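Local coordinates for member of DUF4221 family (Bacteroides vulgatus, PDB 3S9J), which is of unknown function but folds as a six-bladed beta-propeller that binds sodium ions in the crystal, at residues M31-E36 with D273-V278; G334-Y339 with C359-N364; N135-I140 with F201-N206. All blocks are in the same frame, centred on the assembly; numbering follows the deposited sequence.

Contact 1. Residues M31-E36 with D273-V278; sequences MFQFEE and DKYRNV
Gln-33 and Glu-35 reach Lys-274 and Tyr-275 across a wide gap: strand 31-36 and the turn 273-278 come no closer than 11.0 Å between CA atoms, as at Gln-33 with Asp-273, so long polar side chains do all the bridging. The turn is shaped by Asp-273, whose OD1 accepts from the backbone N of Tyr-275 (an Asx turn) and of Arg-276, while Asn-277 and Val-278 face Asp-273 as a G1 beta bulge. The Gln-33 amide serves two partners on the turn. Gln-33 OE1 takes NZ of the extended Lys-274 at 2.8 Å on a lone pair, and Gln-33 NE2, also bonded to Glu-40, points at Tyr-275 OH (2.9 Å) along a nearly straight bond of 167°. That hydroxyl lies in the amide plane, and amide and ring planes stand nearly perpendicular (88°). Tyr-275 OH donates to Glu-35 OE2 at 2.6 Å, meeting its anti lone pair, so both its partners come from strand 31-36. Replacing Gln-33 by an alanine would probably leave Lys-274 NZ without this acceptor and Tyr-275 OH without its amide donor. With Glu-35 also bridging to Arg-335, the contact ties propeller blade 31-69 to blade 266-321 across the blade between them.

Contact 2. Residues G334-Y339 with C359-N364; sequences GREGLY and CFKIKN
Cys-359 lies over one face of the Tyr-339 ring: its CB stands 3.6 Å from Tyr-339 CE2, a CH-pi contact, and its SG sits over the same face, 4.1 Å from the ring centroid and 21° off the normal, as a sulfur-aromatic contact. With SG anti to the backbone N (chi1 -177°), the thiol is carried over the ring and also touches the Glu-336 carbonyl (Cys-359 SG to Glu-336 O 3.7 Å), a place for a small side chain. At the edge of the Tyr-339 ring, in its plane, is Gly-334 N; a CB on Gly-334 would collide with the ring, which suits a glycine there. The Phe-360 ring has the Leu-338 carbonyl oxygen at its edge, Leu-338 O being 3.6 Å from Phe-360 CD2.

The strands that carry these groups run antiparallel. Leu-338 and Phe-360 form a hydrogen-bonded pair, Phe-360 N donating to Leu-338 O at 2.7 Å and Leu-338 N to Phe-360 O at 3.1 Å; both side chains lie on one face of the sheet, and those of the non-hydrogen-bonded pair Tyr-339 and Cys-359 on the other. At the backbone angles of Gly-337 a CB would jam against Glu-336 O, and it would also clash with Phe-360 O and crowd Cys-359 SG. Beyond it Lys-361 lies alongside Glu-336, and its chain bends at the end (chi4 -103°) to bring NZ to 2.8 Å from both Glu-336 O and Glu-336 OE1. The ammonium thus joins a backbone carbonyl to a salt bridge with the carboxylate, whose OE1 also pairs with Lys-14.

In the four-stranded blade, strand 354-364 lies between 337-341 and the N-terminal strand 8-19. Phe-332 of strand 327-334 stacks on Tyr-339, while Phe-321 meets Phe-360 edge-to-face.

Contact 3. Residues N135-I140 with F201-N206; sequences NAPAFI and FSYDYN. With FMT (formic acid), chain H.
Phe-139 and Tyr-205 form an offset stack, with centroids 4.2 Å apart and planes only 3° from parallel. The two side chains approach from crossing directions, yet the rings lie flat, Tyr-205 CD1 over the centre of the Phe-139 ring. Setting CG of Phe-139 between its backbone N and carbonyl carbon (chi1 60°) turns the phenyl into this position.

The other aromatic platform is Tyr-203. Ala-136 CA and Pro-137 CD both lie over one of its faces as CH-pi contacts, Pro-137 CD standing 3.7 Å from Tyr-203 CE2. A small alanine and a compact proline ring suit this close passage of the loop over the ring. The phenol oxygen also accepts from the backbone, Ala-138 N donating to Tyr-203 OH at 2.9 Å, which ties the tip of the ring to the turn.

At the start of the loop, Asn-135 O is gripped twice: by Tyr-203 N at 3.1 Å and by Ser-202 OG at 2.7 Å, which donates to a lone pair of Asn-135 O in the carbonyl plane. Ser-202 OG is in turn bonded to Ile-270 N. The Asn-135 amide donates chiefly to Ile-270 O; its bond to Asp-204 OD2 is weak. Asp-204 OD1 accepts from Tyr-205 N, and OD2 from Tyr-272 N.

The formic acid, probably from the crystallisation liquor, takes a bond from Tyr-205 OH to its O1 (2.7 Å) and is also hydrogen-bonded to Ser-210 OG. Phe-146 of strand 144-148 stacks on Phe-139, and Leu-212 of strand 211-216 packs against Tyr-203 and Tyr-205, so innermost strands of two blades meet through this loop; strand 266-273 of a third adjoins them through Ile-270 and Tyr-272.

Contacts 1 and 3 join different blades of the propeller, while contact 2 lies within one. Contact 3, about 7 Å from the chain's centre to its own, is nested in the loop that contact 1 closes, and contact 2 follows both along the chain. Contacts 1 and 2, centres about 11 Å apart, touch directly: Arg-335 NH2 bridges to Glu-35 OE1 at 2.7 Å, and Arg-276 NH1 probably bonds to Arg-335 O. Contact 1 meets contact 3 by packing alone, Phe-32 CE1 on Pro-137 CA, whereas contacts 2 and 3 do not touch, their centres lying about 20 Å apart. Contact 2 sits in the blade built from both chain ends, strand 8-19 beside 354-364, the usual propeller closure.

Contact 1. Residues M31-E36 with D273-V278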
# COMPACT_ATOMS: atom_id res chain seq x y z
N MSE A 31 1.25 -3.79 7.01
CA MSE A 31 2.06 -5.00 7.20
C MSE A 31 3.11 -5.05 6.10
O MSE A 31 2.80 -4.90 4.93
CB MSE A 31 1.23 -6.31 7.17
CG MSE A 31 0.15 -6.39 6.22
SE MSE A 31 -0.16 -8.37 6.01
CE MSE A 31 0.81 -8.44 4.28
N PHE A 32 4.36 -5.20 6.52
CA PHE A 32 5.49 -5.17 5.60
C PHE A 32 6.49 -6.25 5.94
O PHE A 32 6.84 -6.45 7.09
CB PHE A 32 6.22 -3.85 5.72
CG PHE A 32 5.38 -2.63 5.37
CD1 PHE A 32 4.97 -2.42 4.07
CD2 PHE A 32 4.98 -1.72 6.35
CE1 PHE A 32 4.20 -1.30 3.74
CE2 PHE A 32 4.26 -0.59 6.04
CZ PHE A 32 3.84 -0.38 4.71
N GLN A 33 7.00 -6.91 4.91
CA GLN A 33 8.09 -7.87 5.08
C GLN A 33 9.40 -7.10 5.26
O GLN A 33 9.64 -6.06 4.63
CB GLN A 33 8.13 -8.82 3.88
CG GLN A 33 9.13 -9.96 3.97
CD GLN A 33 10.50 -9.63 3.37
OE1 GLN A 33 10.81 -8.47 3.10
NE2 GLN A 33 11.33 -10.68 3.15
N PHE A 34 10.27 -7.65 6.11
CA PHE A 34 11.60 -7.11 6.33
C PHE A 34 12.57 -8.22 6.76
O PHE A 34 12.14 -9.29 7.17
CB PHE A 34 11.58 -5.98 7.35
CG PHE A 34 11.32 -6.41 8.76
CD1 PHE A 34 10.04 -6.61 9.21
CD2 PHE A 34 12.37 -6.56 9.67
CE1 PHE A 34 9.79 -7.01 10.50
CE2 PHE A 34 12.13 -6.95 10.96
CZ PHE A 34 10.82 -7.16 11.41
N GLU A 35 13.85 -7.93 6.60
CA GLU A 35 14.92 -8.80 7.05
C GLU A 35 15.61 -8.21 8.26
O GLU A 35 15.81 -7.01 8.32
CB GLU A 35 15.94 -8.99 5.94
CG GLU A 35 15.37 -9.66 4.67
CD GLU A 35 15.99 -10.97 4.32
OE1 GLU A 35 16.89 -11.43 5.05
OE2 GLU A 35 15.60 -11.56 3.29
N GLU A 36 15.95 -9.08 9.21
CA GLU A 36 16.69 -8.70 10.39
C GLU A 36 17.46 -9.92 10.92
O GLU A 36 16.93 -11.02 10.97
CB GLU A 36 15.77 -8.15 11.47
CG GLU A 36 16.52 -7.49 12.64
CD GLU A 36 15.63 -6.80 13.67
OE1 GLU A 36 14.45 -6.52 13.36
OE2 GLU A 36 16.11 -6.54 14.81
N ASP A 273 9.59 -6.63 -6.25
CA ASP A 273 10.12 -7.87 -5.70
C ASP A 273 11.66 -7.75 -5.74
O ASP A 273 12.27 -7.89 -6.82
CB ASP A 273 9.64 -9.04 -6.58
CG ASP A 273 10.11 -10.41 -6.10
OD1 ASP A 273 11.19 -10.50 -5.45
OD2 ASP A 273 9.38 -11.40 -6.39
N LYS A 274 12.25 -7.49 -4.57
CA LYS A 274 13.71 -7.26 -4.43
C LYS A 274 14.52 -8.53 -4.63
O LYS A 274 15.71 -8.45 -4.90
CB LYS A 274 14.05 -6.62 -3.06
CG LYS A 274 13.82 -7.51 -1.81
CD LYS A 274 13.80 -6.70 -0.46
CE LYS A 274 12.98 -7.44 0.68
NZ LYS A 274 12.98 -6.96 2.17
N TYR A 275 13.89 -9.70 -4.51
CA TYR A 275 14.60 -10.99 -4.62
C TYR A 275 14.73 -11.42 -6.06
O TYR A 275 15.77 -11.88 -6.48
CB TYR A 275 13.92 -12.07 -3.77
CG TYR A 275 13.89 -11.68 -2.30
CD1 TYR A 275 15.03 -11.80 -1.52
CD2 TYR A 275 12.73 -11.17 -1.72
CE1 TYR A 275 15.04 -11.40 -0.18
CE2 TYR A 275 12.71 -10.80 -0.36
CZ TYR A 275 13.86 -10.91 0.40
OH TYR A 275 13.86 -10.54 1.72
N ARG A 276 13.66 -11.28 -6.83
CA ARG A 276 13.66 -11.70 -8.23
C ARG A 276 13.82 -10.53 -9.21
O ARG A 276 13.97 -10.76 -10.42
CB ARG A 276 12.38 -12.50 -8.52
CG ARG A 276 12.48 -13.94 -8.02
CD ARG A 276 11.18 -14.50 -7.60
NE ARG A 276 10.70 -13.79 -6.43
CZ ARG A 276 10.97 -14.13 -5.16
NH1 ARG A 276 11.67 -15.23 -4.87
NH2 ARG A 276 10.51 -13.36 -4.19
N ASN A 277 13.84 -9.30 -8.70
CA ASN A 277 13.97 -8.09 -9.52
C ASN A 277 12.86 -7.95 -10.59
O ASN A 277 13.13 -7.72 -11.78
CB ASN A 277 15.38 -8.04 -10.16
CG ASN A 277 15.79 -6.64 -10.57
OD1 ASN A 277 15.29 -5.64 -10.07
ND2 ASN A 277 16.76 -6.56 -11.49
N VAL A 278 11.62 -8.09 -10.14
CA VAL A 278 10.42 -7.95 -10.96
C VAL A 278 9.42 -7.07 -10.22
O VAL A 278 9.63 -6.74 -9.06
CB VAL A 278 9.78 -9.34 -11.29
CG1 VAL A 278 10.73 -10.19 -12.13
CG2 VAL A 278 9.40 -10.07 -10.02

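Contact 2. Residues G334-Y339 with C359-N364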
# COMPACT_ATOMS: atom_id res chain seq x y z
N GLY A 334 8.08 -12.05 -0.14
CA GLY A 334 9.06 -12.70 0.71
C GLY A 334 10.18 -13.31 -0.11
O GLY A 334 10.16 -13.26 -1.34
N ARG A 335 11.15 -13.91 0.56
CA ARG A 335 12.25 -14.60 -0.15
C ARG A 335 11.76 -15.58 -1.20
O ARG A 335 12.34 -15.64 -2.29
CB ARG A 335 13.14 -15.33 0.85
CG ARG A 335 13.94 -14.42 1.75
CD ARG A 335 14.61 -15.26 2.85
NE ARG A 335 15.47 -14.45 3.70
CZ ARG A 335 16.30 -14.93 4.63
NH1 ARG A 335 16.40 -16.23 4.87
NH2 ARG A 335 17.05 -14.09 5.31
N GLU A 336 10.71 -16.35 -0.90
CA GLU A 336 10.25 -17.43 -1.77
C GLU A 336 9.30 -17.00 -2.88
O GLU A 336 9.08 -17.76 -3.86
CB GLU A 336 9.57 -18.52 -0.94
CG GLU A 336 10.52 -19.29 -0.01
CD GLU A 336 11.68 -19.96 -0.74
OE1 GLU A 336 11.52 -20.42 -1.89
OE2 GLU A 336 12.78 -19.99 -0.17
N GLY A 337 8.69 -15.83 -2.72
CA GLY A 337 7.77 -15.33 -3.74
C GLY A 337 6.78 -14.29 -3.26
O GLY A 337 7.00 -13.63 -2.24
N LEU A 338 5.68 -14.18 -4.01
CA LEU A 338 4.60 -13.26 -3.71
C LEU A 338 3.56 -13.93 -2.85
O LEU A 338 2.94 -14.94 -3.26
CB LEU A 338 3.96 -12.75 -5.00
CG LEU A 338 2.72 -11.85 -4.88
CD1 LEU A 338 3.04 -10.55 -4.13
CD2 LEU A 338 2.10 -11.59 -6.27
N TYR A 339 3.37 -13.39 -1.66
CA TYR A 339 2.41 -13.95 -0.73
C TYR A 339 1.13 -13.15 -0.75
O TYR A 339 1.16 -11.93 -0.60
CB TYR A 339 2.97 -13.98 0.68
CG TYR A 339 4.08 -14.99 0.90
CD1 TYR A 339 5.39 -14.66 0.60
CD2 TYR A 339 3.83 -16.21 1.47
CE1 TYR A 339 6.44 -15.56 0.84
CE2 TYR A 339 4.89 -17.13 1.72
CZ TYR A 339 6.18 -16.78 1.39
OH TYR A 339 7.24 -17.65 1.63
N CYS A 359 1.90 -18.62 -1.18
CA CYS A 359 3.06 -18.16 -1.90
C CYS A 359 2.92 -18.50 -3.38
O CYS A 359 2.67 -19.65 -3.72
CB CYS A 359 4.32 -18.85 -1.36
SG CYS A 359 5.83 -18.28 -2.14
N PHE A 360 3.05 -17.49 -4.22
CA PHE A 360 3.01 -17.65 -5.67
C PHE A 360 4.38 -17.46 -6.27
O PHE A 360 5.02 -16.44 -6.06
CB PHE A 360 2.03 -16.66 -6.29
CG PHE A 360 0.62 -16.97 -5.95
CD1 PHE A 360 -0.12 -17.85 -6.73
CD2 PHE A 360 0.06 -16.48 -4.78
CE1 PHE A 360 -1.42 -18.20 -6.39
CE2 PHE A 360 -1.22 -16.81 -4.42
CZ PHE A 360 -1.97 -17.69 -5.22
N LYS A 361 4.81 -18.47 -7.04
CA LYS A 361 6.08 -18.44 -7.76
C LYS A 361 5.87 -18.18 -9.22
O LYS A 361 4.81 -18.46 -9.77
CB LYS A 361 6.83 -19.77 -7.55
CG LYS A 361 7.16 -19.98 -6.06
CD LYS A 361 8.21 -21.03 -5.81
CE LYS A 361 8.76 -20.94 -4.37
NZ LYS A 361 10.11 -20.28 -4.31
N ILE A 362 6.90 -17.62 -9.87
CA ILE A 362 6.86 -17.30 -11.29
C ILE A 362 7.31 -18.54 -12.03
O ILE A 362 8.39 -19.04 -11.78
CB ILE A 362 7.84 -16.16 -11.60
CG1 ILE A 362 7.45 -14.90 -10.83
CG2 ILE A 362 7.91 -15.89 -13.10
CD1 ILE A 362 8.48 -13.81 -10.90
N LYS A 363 6.46 -19.05 -12.92
CA LYS A 363 6.81 -20.23 -13.76
C LYS A 363 6.65 -19.89 -15.24
O LYS A 363 5.77 -19.12 -15.61
CB LYS A 363 5.91 -21.41 -13.41
CG LYS A 363 5.94 -21.88 -11.94
CD LYS A 363 7.31 -22.40 -11.49
CE LYS A 363 7.24 -23.05 -10.10
NZ LYS A 363 8.57 -23.09 -9.40
N ASN A 364 7.47 -20.49 -16.11
CA ASN A 364 7.29 -20.33 -17.56
C ASN A 364 5.91 -20.85 -17.95
O ASN A 364 5.51 -21.92 -17.49
CB ASN A 364 8.38 -21.07 -18.34
CG ASN A 364 9.75 -20.38 -18.26
OD1 ASN A 364 9.95 -19.42 -17.50
ND2 ASN A 364 10.69 -20.88 -19.04

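Contact 3. Residues N135-I140 with F201-N206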
# COMPACT_ATOMS: atom_id res chain seq x y z
N ASN A 135 -0.49 -0.67 -1.46
CA ASN A 135 0.93 -0.60 -1.19
C ASN A 135 1.38 0.88 -1.23
O ASN A 135 1.33 1.54 -2.28
CB ASN A 135 1.72 -1.44 -2.16
CG ASN A 135 3.15 -1.68 -1.67
OD1 ASN A 135 3.39 -1.75 -0.47
ND2 ASN A 135 4.10 -1.75 -2.61
N ALA A 136 1.81 1.37 -0.07
CA ALA A 136 2.29 2.75 0.09
C ALA A 136 3.34 2.74 1.22
O ALA A 136 3.09 3.17 2.33
CB ALA A 136 1.14 3.63 0.45
N PRO A 137 4.52 2.21 0.93
CA PRO A 137 5.44 1.82 1.99
C PRO A 137 6.25 2.96 2.60
O PRO A 137 6.96 2.72 3.58
CB PRO A 137 6.41 0.87 1.28
CG PRO A 137 6.40 1.36 -0.14
CD PRO A 137 4.97 1.71 -0.39
N ALA A 138 6.16 4.14 1.99
CA ALA A 138 7.11 5.24 2.19
C ALA A 138 8.48 4.74 1.80
O ALA A 138 8.67 3.57 1.45
CB ALA A 138 7.08 5.77 3.61
N PHE A 139 9.47 5.64 1.84
CA PHE A 139 10.83 5.25 1.61
C PHE A 139 11.76 6.29 2.26
O PHE A 139 11.33 7.42 2.61
CB PHE A 139 11.16 5.03 0.13
CG PHE A 139 10.96 6.25 -0.76
CD1 PHE A 139 9.71 6.52 -1.32
CD2 PHE A 139 12.01 7.11 -1.05
CE1 PHE A 139 9.52 7.64 -2.13
CE2 PHE A 139 11.82 8.23 -1.88
CZ PHE A 139 10.58 8.47 -2.43
N ILE A 140 12.98 5.87 2.50
CA ILE A 140 13.97 6.73 3.18
C ILE A 140 15.14 6.92 2.25
O ILE A 140 15.73 5.96 1.75
CB ILE A 140 14.39 6.16 4.56
CG1 ILE A 140 13.17 6.12 5.50
CG2 ILE A 140 15.54 7.01 5.22
CD1 ILE A 140 13.41 5.53 6.87
N PHE A 201 -3.17 6.52 -5.88
CA PHE A 201 -2.10 5.72 -6.46
C PHE A 201 -1.40 4.88 -5.43
O PHE A 201 -1.39 5.22 -4.25
CB PHE A 201 -1.07 6.57 -7.21
CG PHE A 201 -0.26 7.51 -6.34
CD1 PHE A 201 -0.71 8.79 -6.07
CD2 PHE A 201 1.00 7.14 -5.89
CE1 PHE A 201 0.05 9.68 -5.32
CE2 PHE A 201 1.77 8.03 -5.13
CZ PHE A 201 1.30 9.28 -4.84
N SER A 202 -0.82 3.78 -5.89
CA SER A 202 0.08 2.95 -5.11
C SER A 202 1.49 3.23 -5.59
O SER A 202 1.70 3.71 -6.70
CB SER A 202 -0.32 1.47 -5.30
OG SER A 202 0.60 0.55 -4.69
N TYR A 203 2.48 2.94 -4.76
CA TYR A 203 3.87 3.16 -5.18
C TYR A 203 4.75 2.17 -4.45
O TYR A 203 4.37 1.59 -3.43
CB TYR A 203 4.32 4.62 -4.93
CG TYR A 203 4.38 5.02 -3.48
CD1 TYR A 203 3.26 5.50 -2.83
CD2 TYR A 203 5.55 4.90 -2.75
CE1 TYR A 203 3.27 5.85 -1.49
CE2 TYR A 203 5.60 5.24 -1.42
CZ TYR A 203 4.46 5.70 -0.77
OH TYR A 203 4.50 6.04 0.55
N ASP A 204 5.94 1.98 -4.98
CA ASP A 204 6.96 1.24 -4.28
C ASP A 204 8.31 1.83 -4.64
O ASP A 204 8.44 2.58 -5.61
CB ASP A 204 6.90 -0.25 -4.61
CG ASP A 204 7.36 -1.15 -3.46
OD1 ASP A 204 8.03 -0.66 -2.50
OD2 ASP A 204 7.03 -2.36 -3.49
N TYR A 205 9.31 1.50 -3.84
CA TYR A 205 10.65 2.05 -4.00
C TYR A 205 11.65 0.91 -4.10
O TYR A 205 11.70 0.06 -3.24
CB TYR A 205 11.01 3.00 -2.86
CG TYR A 205 12.23 3.86 -3.19
CD1 TYR A 205 12.11 4.99 -3.99
CD2 TYR A 205 13.50 3.56 -2.69
CE1 TYR A 205 13.19 5.77 -4.29
CE2 TYR A 205 14.59 4.35 -2.99
CZ TYR A 205 14.42 5.45 -3.78
OH TYR A 205 15.50 6.26 -4.08
N ASN A 206 12.45 0.94 -5.15
CA ASN A 206 13.45 -0.07 -5.48
C ASN A 206 14.79 0.52 -5.03
O ASN A 206 15.32 1.43 -5.66
CB ASN A 206 13.37 -0.30 -7.00
CG ASN A 206 14.55 -1.08 -7.58
OD1 ASN A 206 15.60 -1.24 -6.96
ND2 ASN A 206 14.37 -1.55 -8.81
C FMT H . 18.29 5.84 -1.52
O1 FMT H . 17.62 5.69 -2.54
O2 FMT H . 18.10 5.22 -0.47